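LipS lipolytic enzyme (Unidentified, PDB 4FBL) probably hydrolyses ester bonds of lipids, as a thermostable alpha/beta-hydrolase lipase recovered from a metagenome. Local coordinates at residues G59-P64 / P176-D181; V187-Y192 / A261-D266. All coordinates share one frame; numbering follows the deposited sequence.

Contact 1 (G59-P64 / P176-D181); sequences GFTGSP and PGIGSD. With SPD (spermidine), chain I.
The spermidine pocket of this alpha/beta hydrolase is walled here by the loop after strand 52-57, and Ile178, from the loop after strand 174-176, reaches that loop beside the ligand. Its CD1 sits at the edge of the Phe60 ring, near the ring plane, 4.3 Å from Phe60 CD2, while Ile178 CG1 lies 3.8 Å from Thr61 OG1. Placing CG1 between the backbone N and the carbonyl carbon (chi1 56°) sends this longer branch of the isoleucine toward the loop. Gly59 to Gly62 form a type II turn, and a side chain on either glycine would run into the spermidine. Within the turn, Thr61 OG1 donates to Phe60 O over 2.7 Å, in the carbonyl plane and on a lone pair. A water donates to Thr61 OG1 at 2.6 Å and accepts from Ile178 N at 2.9 Å, so it bridges the threonine hydroxyl and a backbone amide. Spermidine N6 adds a weak bond to Phe60 O at 3.4 Å. Threonine suits its place because its hydroxyl donates one hydrogen bond, to Phe60 O, and accepts another, from the water. The loops thus share a small apolar contact, 103 Å² buried in all, supplemented by a single water bridge.

Contact 2 (V187-Y192 / A261-D266); sequences VKELAY and ATLDND. With SPD (spermidine), chain I.
A single leucine carries almost the whole contact: Leu263 meets Val187, Lys188 and Glu189 in turn, and its CD2 touches the aliphatic stem of an acid whose carboxylate points to the spermidine pocket. That methyl lies 3.8 Å from Glu189 CB and 4.0 Å from Glu189 CG, the two side chains crossing at about a right angle, and it also reaches Lys188 O at 3.9 Å. Further along, Val187 CG1 rests 4.2 Å from Leu263 CB and 3.8 Å from Leu263 O. Valine and leucine suit this partly buried seam because their branched aliphatic side chains fill it without a polar group that would need a partner. The segments belong to two loops, one between strands 174-176 and 194-196, the other joining strand 249-254 to helix 267-279, so the leucine packs the loop over the pocket against the C-terminal part of the alpha/beta-hydrolase fold. Glu189 has CG anti to its backbone nitrogen (chi1 178°) and stays extended beyond it, which carries the carboxylate past the leucine; there OE1 accepts a hydrogen bond from Ser180 N, whereas its fit against the modelled spermidine is too close to be trusted. With an alanine here, Ser180 N is likely to be left without this acceptor, and Leu263 CD2 to lose the CG half of its contact. On the other segment, Asp264 OD1 takes Asn265 N at 2.7 Å on its anti side, 29° out of the carboxylate plane, and the same carboxylate also accepts from the backbone nitrogens of Lys183, Ala184 and Tyr258.

In the fold
Contacts 1 and 2 have centres about 9 Å apart, on the same side of the chain's centre, and follow one another along the chain, the first closing before the second opens. They share the long loop between strands 174-176 and 194-196, which supplies 176-181 and 187-192; the other two segments follow strands 52-57 and 249-254 of the main mixed sheet. Thr61 O probably bonds to Tyr192 N, so the contacts are directly joined. Both border the spermidine, whose pocket also includes Ser128 and His259, members of a probable Ser-His-Asp triad; the loop between strands 174-176 and 194-196 thus lines part of the ligand pocket next to that triad.

Contact 1 (G59-P64 / P176-D181)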
loop_
_atom_site.group_PDB
_atom_site.type_symbol
_atom_site.label_atom_id
_atom_site.label_comp_id
_atom_site.label_asym_id
_atom_site.label_seq_id
_atom_site.Cartn_x
_atom_site.Cartn_y
_atom_site.Cartn_z
ATOM N N GLY C 59 -8.291 -7.289 -13.856
ATOM C CA GLY C 59 -7.933 -6.221 -12.916
ATOM C C GLY C 59 -9.148 -5.584 -12.244
ATOM O O GLY C 59 -10.264 -6.129 -12.303
ATOM N N PHE C 60 -8.865 -4.451 -11.568
ATOM C CA PHE C 60 -9.770 -3.757 -10.600
ATOM C C PHE C 60 -10.920 -3.107 -11.397
ATOM O O PHE C 60 -10.644 -2.323 -12.278
ATOM C CB PHE C 60 -8.884 -2.660 -9.975
ATOM C CG PHE C 60 -9.540 -1.847 -8.928
ATOM C CD1 PHE C 60 -9.698 -2.354 -7.627
ATOM C CD2 PHE C 60 -9.883 -0.505 -9.223
ATOM C CE1 PHE C 60 -10.238 -1.515 -6.582
ATOM C CE2 PHE C 60 -10.475 0.342 -8.224
ATOM C CZ PHE C 60 -10.668 -0.156 -6.924
ATOM N N THR C 61 -12.150 -3.368 -10.991
ATOM C CA THR C 61 -13.439 -3.048 -11.663
ATOM C C THR C 61 -13.642 -3.761 -13.002
ATOM O O THR C 61 -14.702 -3.604 -13.628
ATOM C CB THR C 61 -13.762 -1.534 -11.990
ATOM O OG1 THR C 61 -12.977 -1.151 -13.105
ATOM C CG2 THR C 61 -13.626 -0.613 -10.767
ATOM N N GLY C 62 -12.699 -4.617 -13.388
ATOM C CA GLY C 62 -12.887 -5.381 -14.632
ATOM C C GLY C 62 -13.456 -6.735 -14.368
ATOM O O GLY C 62 -14.120 -6.993 -13.370
ATOM N N SER C 63 -13.277 -7.629 -15.345
ATOM C CA SER C 63 -13.890 -8.968 -15.226
ATOM C C SER C 63 -13.165 -9.914 -16.212
ATOM O O SER C 63 -12.376 -9.424 -17.016
ATOM C CB SER C 63 -15.385 -8.951 -15.649
ATOM O OG SER C 63 -15.451 -8.876 -17.103
ATOM N N PRO C 64 -13.414 -11.237 -16.125
ATOM C CA PRO C 64 -12.691 -12.131 -17.089
ATOM C C PRO C 64 -12.887 -11.790 -18.558
ATOM O O PRO C 64 -12.057 -12.171 -19.414
ATOM C CB PRO C 64 -13.342 -13.464 -16.873
ATOM C CG PRO C 64 -13.740 -13.434 -15.335
ATOM C CD PRO C 64 -14.277 -12.001 -15.215
ATOM N N PRO C 176 -17.079 8.023 -11.464
ATOM C CA PRO C 176 -16.825 7.611 -12.850
ATOM C C PRO C 176 -15.802 6.473 -13.060
ATOM O O PRO C 176 -14.744 6.392 -12.368
ATOM C CB PRO C 176 -16.328 8.904 -13.465
ATOM C CG PRO C 176 -17.391 9.973 -12.788
ATOM C CD PRO C 176 -17.848 9.291 -11.470
ATOM N N GLY C 177 -16.111 5.610 -14.035
ATOM C CA GLY C 177 -15.369 4.337 -14.201
ATOM C C GLY C 177 -13.989 4.516 -14.814
ATOM O O GLY C 177 -13.675 5.608 -15.322
ATOM N N ILE C 178 -13.162 3.466 -14.764
ATOM C CA ILE C 178 -11.824 3.540 -15.361
ATOM C C ILE C 178 -11.766 2.777 -16.737
ATOM O O ILE C 178 -10.894 3.094 -17.587
ATOM C CB ILE C 178 -10.618 3.227 -14.340
ATOM C CG1 ILE C 178 -10.760 1.836 -13.655
ATOM C CG2 ILE C 178 -10.415 4.424 -13.309
ATOM C CD1 ILE C 178 -9.424 1.256 -13.101
ATOM N N GLY C 179 -12.741 1.858 -16.940
ATOM C CA GLY C 179 -12.907 1.000 -18.145
ATOM C C GLY C 179 -12.750 1.580 -19.563
ATOM O O GLY C 179 -13.104 2.768 -19.867
ATOM N N SER C 180 -12.211 0.712 -20.433
ATOM C CA SER C 180 -11.926 1.015 -21.858
ATOM C C SER C 180 -11.014 2.249 -22.182
ATOM O O SER C 180 -11.459 3.203 -22.809
ATOM C CB SER C 180 -13.245 1.066 -22.626
ATOM O OG SER C 180 -14.242 0.193 -22.073
ATOM N N ASP C 181 -9.767 2.260 -21.720
ATOM C CA ASP C 181 -8.729 3.066 -22.323
ATOM C C ASP C 181 -8.116 2.099 -23.408
ATOM O O ASP C 181 -7.235 1.274 -23.067
ATOM C CB ASP C 181 -7.646 3.486 -21.291
ATOM C CG ASP C 181 -6.445 4.127 -21.942
ATOM O OD1 ASP C 181 -6.675 4.894 -22.889
ATOM O OD2 ASP C 181 -5.247 3.887 -21.585
HETATM N N1 SPD I . -8.723 1.675 -19.396
HETATM C C2 SPD I . -9.631 0.873 -18.664
HETATM C C3 SPD I . -8.858 -0.131 -17.733
HETATM C C4 SPD I . -9.715 -1.363 -17.494
HETATM C C5 SPD I . -10.609 -1.230 -16.254
HETATM N N6 SPD I . -10.646 -2.547 -15.641
HETATM C C7 SPD I . -9.899 -3.637 -16.214
HETATM C C8 SPD I . -8.393 -3.625 -15.892
HETATM C C9 SPD I . -7.845 -2.375 -15.187
HETATM N N10 SPD I . -6.662 -1.914 -15.892
HETATM O O HOH W 1 -14.162 0.814 -14.415
#

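Contact 2 (V187-Y192 / A261-D266)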
loop_
_atom_site.group_PDB
_atom_site.type_symbol
_atom_site.label_atom_id
_atom_site.label_comp_id
_atom_site.label_asym_id
_atom_site.label_seq_id
_atom_site.Cartn_x
_atom_site.Cartn_y
_atom_site.Cartn_z
ATOM N N VAL C 187 -13.886 -0.647 -29.741
ATOM C CA VAL C 187 -13.789 -1.860 -28.889
ATOM C C VAL C 187 -14.325 -1.630 -27.458
ATOM O O VAL C 187 -13.939 -0.646 -26.761
ATOM C CB VAL C 187 -12.359 -2.423 -28.826
ATOM C CG1 VAL C 187 -12.302 -3.656 -27.934
ATOM C CG2 VAL C 187 -11.866 -2.750 -30.199
ATOM N N LYS C 188 -15.205 -2.522 -27.023
ATOM C CA LYS C 188 -15.765 -2.347 -25.691
ATOM C C LYS C 188 -15.263 -3.329 -24.625
ATOM O O LYS C 188 -15.032 -4.491 -24.902
ATOM C CB LYS C 188 -17.276 -2.241 -25.755
ATOM C CG LYS C 188 -17.734 -0.814 -26.283
ATOM C CD LYS C 188 -18.639 0.022 -25.308
ATOM C CE LYS C 188 -18.027 0.196 -23.854
ATOM N NZ LYS C 188 -18.824 -0.628 -22.834
ATOM N N GLU C 189 -15.086 -2.844 -23.399
ATOM C CA GLU C 189 -14.679 -3.716 -22.282
ATOM C C GLU C 189 -15.828 -3.918 -21.357
ATOM O O GLU C 189 -16.530 -2.999 -21.077
ATOM C CB GLU C 189 -13.545 -3.075 -21.489
ATOM C CG GLU C 189 -13.126 -3.937 -20.281
ATOM C CD GLU C 189 -12.061 -3.283 -19.331
ATOM O OE1 GLU C 189 -11.646 -2.075 -19.473
ATOM O OE2 GLU C 189 -11.635 -4.038 -18.431
ATOM N N LEU C 190 -16.016 -5.096 -20.840
ATOM C CA LEU C 190 -16.969 -5.306 -19.808
ATOM C C LEU C 190 -16.324 -5.019 -18.407
ATOM O O LEU C 190 -15.718 -5.910 -17.804
ATOM C CB LEU C 190 -17.474 -6.750 -19.898
ATOM C CG LEU C 190 -18.563 -7.115 -18.930
ATOM C CD1 LEU C 190 -19.668 -6.085 -19.054
ATOM C CD2 LEU C 190 -19.080 -8.481 -19.171
ATOM N N ALA C 191 -16.544 -3.802 -17.892
ATOM C CA ALA C 191 -16.042 -3.351 -16.588
ATOM C C ALA C 191 -17.150 -2.509 -15.960
ATOM O O ALA C 191 -18.031 -2.053 -16.644
ATOM C CB ALA C 191 -14.854 -2.522 -16.826
ATOM N N TYR C 192 -17.124 -2.282 -14.653
ATOM C CA TYR C 192 -18.195 -1.455 -14.036
ATOM C C TYR C 192 -18.068 -0.029 -14.595
ATOM O O TYR C 192 -16.973 0.431 -14.912
ATOM C CB TYR C 192 -18.084 -1.440 -12.497
ATOM C CG TYR C 192 -18.364 -2.739 -11.798
ATOM C CD1 TYR C 192 -19.508 -3.491 -12.079
ATOM C CD2 TYR C 192 -17.486 -3.212 -10.765
ATOM C CE1 TYR C 192 -19.815 -4.655 -11.358
ATOM C CE2 TYR C 192 -17.752 -4.404 -10.090
ATOM C CZ TYR C 192 -18.905 -5.134 -10.361
ATOM O OH TYR C 192 -19.156 -6.330 -9.647
ATOM N N ALA C 261 -4.750 -3.607 -23.174
ATOM C CA ALA C 261 -4.019 -4.080 -24.288
ATOM C C ALA C 261 -4.489 -5.501 -24.747
ATOM O O ALA C 261 -4.337 -5.837 -25.940
ATOM C CB ALA C 261 -2.522 -4.013 -23.992
ATOM N N THR C 262 -5.104 -6.262 -23.822
ATOM C CA THR C 262 -5.500 -7.661 -24.046
ATOM C C THR C 262 -6.761 -7.689 -25.003
ATOM O O THR C 262 -7.228 -8.758 -25.432
ATOM C CB THR C 262 -5.876 -8.337 -22.736
ATOM O OG1 THR C 262 -6.883 -7.545 -22.081
ATOM C CG2 THR C 262 -4.649 -8.464 -21.820
ATOM N N LEU C 263 -7.317 -6.493 -25.242
ATOM C CA LEU C 263 -8.488 -6.287 -26.120
ATOM C C LEU C 263 -8.123 -5.487 -27.313
ATOM O O LEU C 263 -8.932 -5.362 -28.225
ATOM C CB LEU C 263 -9.586 -5.567 -25.347
ATOM C CG LEU C 263 -10.824 -6.278 -24.749
ATOM C CD1 LEU C 263 -10.740 -7.821 -24.509
ATOM C CD2 LEU C 263 -11.500 -5.537 -23.624
ATOM N N ASP C 264 -6.911 -4.958 -27.350
ATOM C CA ASP C 264 -6.526 -3.827 -28.249
ATOM C C ASP C 264 -5.742 -4.277 -29.535
ATOM O O ASP C 264 -5.532 -5.462 -29.759
ATOM C CB ASP C 264 -5.635 -2.862 -27.440
ATOM C CG ASP C 264 -5.757 -1.406 -27.885
ATOM O OD1 ASP C 264 -6.086 -1.142 -29.075
ATOM O OD2 ASP C 264 -5.479 -0.500 -27.065
ATOM N N ASN C 265 -5.203 -3.339 -30.301
ATOM C CA ASN C 265 -4.563 -3.726 -31.566
ATOM C C ASN C 265 -3.469 -4.737 -31.304
ATOM O O ASN C 265 -3.140 -5.511 -32.195
ATOM C CB ASN C 265 -3.879 -2.550 -32.292
ATOM C CG ASN C 265 -4.855 -1.522 -32.758
ATOM O OD1 ASN C 265 -5.866 -1.836 -33.394
ATOM N ND2 ASN C 265 -4.591 -0.276 -32.397
ATOM N N ASP C 266 -2.824 -4.711 -30.120
ATOM C CA ASP C 266 -1.646 -5.600 -29.981
ATOM C C ASP C 266 -2.036 -6.921 -29.366
ATOM O O ASP C 266 -1.146 -7.712 -29.035
ATOM C CB ASP C 266 -0.539 -4.963 -29.130
ATOM C CG ASP C 266 0.175 -3.843 -29.856
ATOM O OD1 ASP C 266 0.801 -4.136 -30.895
ATOM O OD2 ASP C 266 0.160 -2.701 -29.360
HETATM N N1 SPD I . -8.723 1.675 -19.396
HETATM C C2 SPD I . -9.631 0.873 -18.664
HETATM C C3 SPD I . -8.858 -0.131 -17.733
HETATM C C4 SPD I . -9.715 -1.363 -17.494
HETATM C C5 SPD I . -10.609 -1.230 -16.254
HETATM N N6 SPD I . -10.646 -2.547 -15.641
HETATM C C7 SPD I . -9.899 -3.637 -16.214
HETATM C C8 SPD I . -8.393 -3.625 -15.892
HETATM C C9 SPD I . -7.845 -2.375 -15.187
HETATM N N10 SPD I . -6.662 -1.914 -15.892
#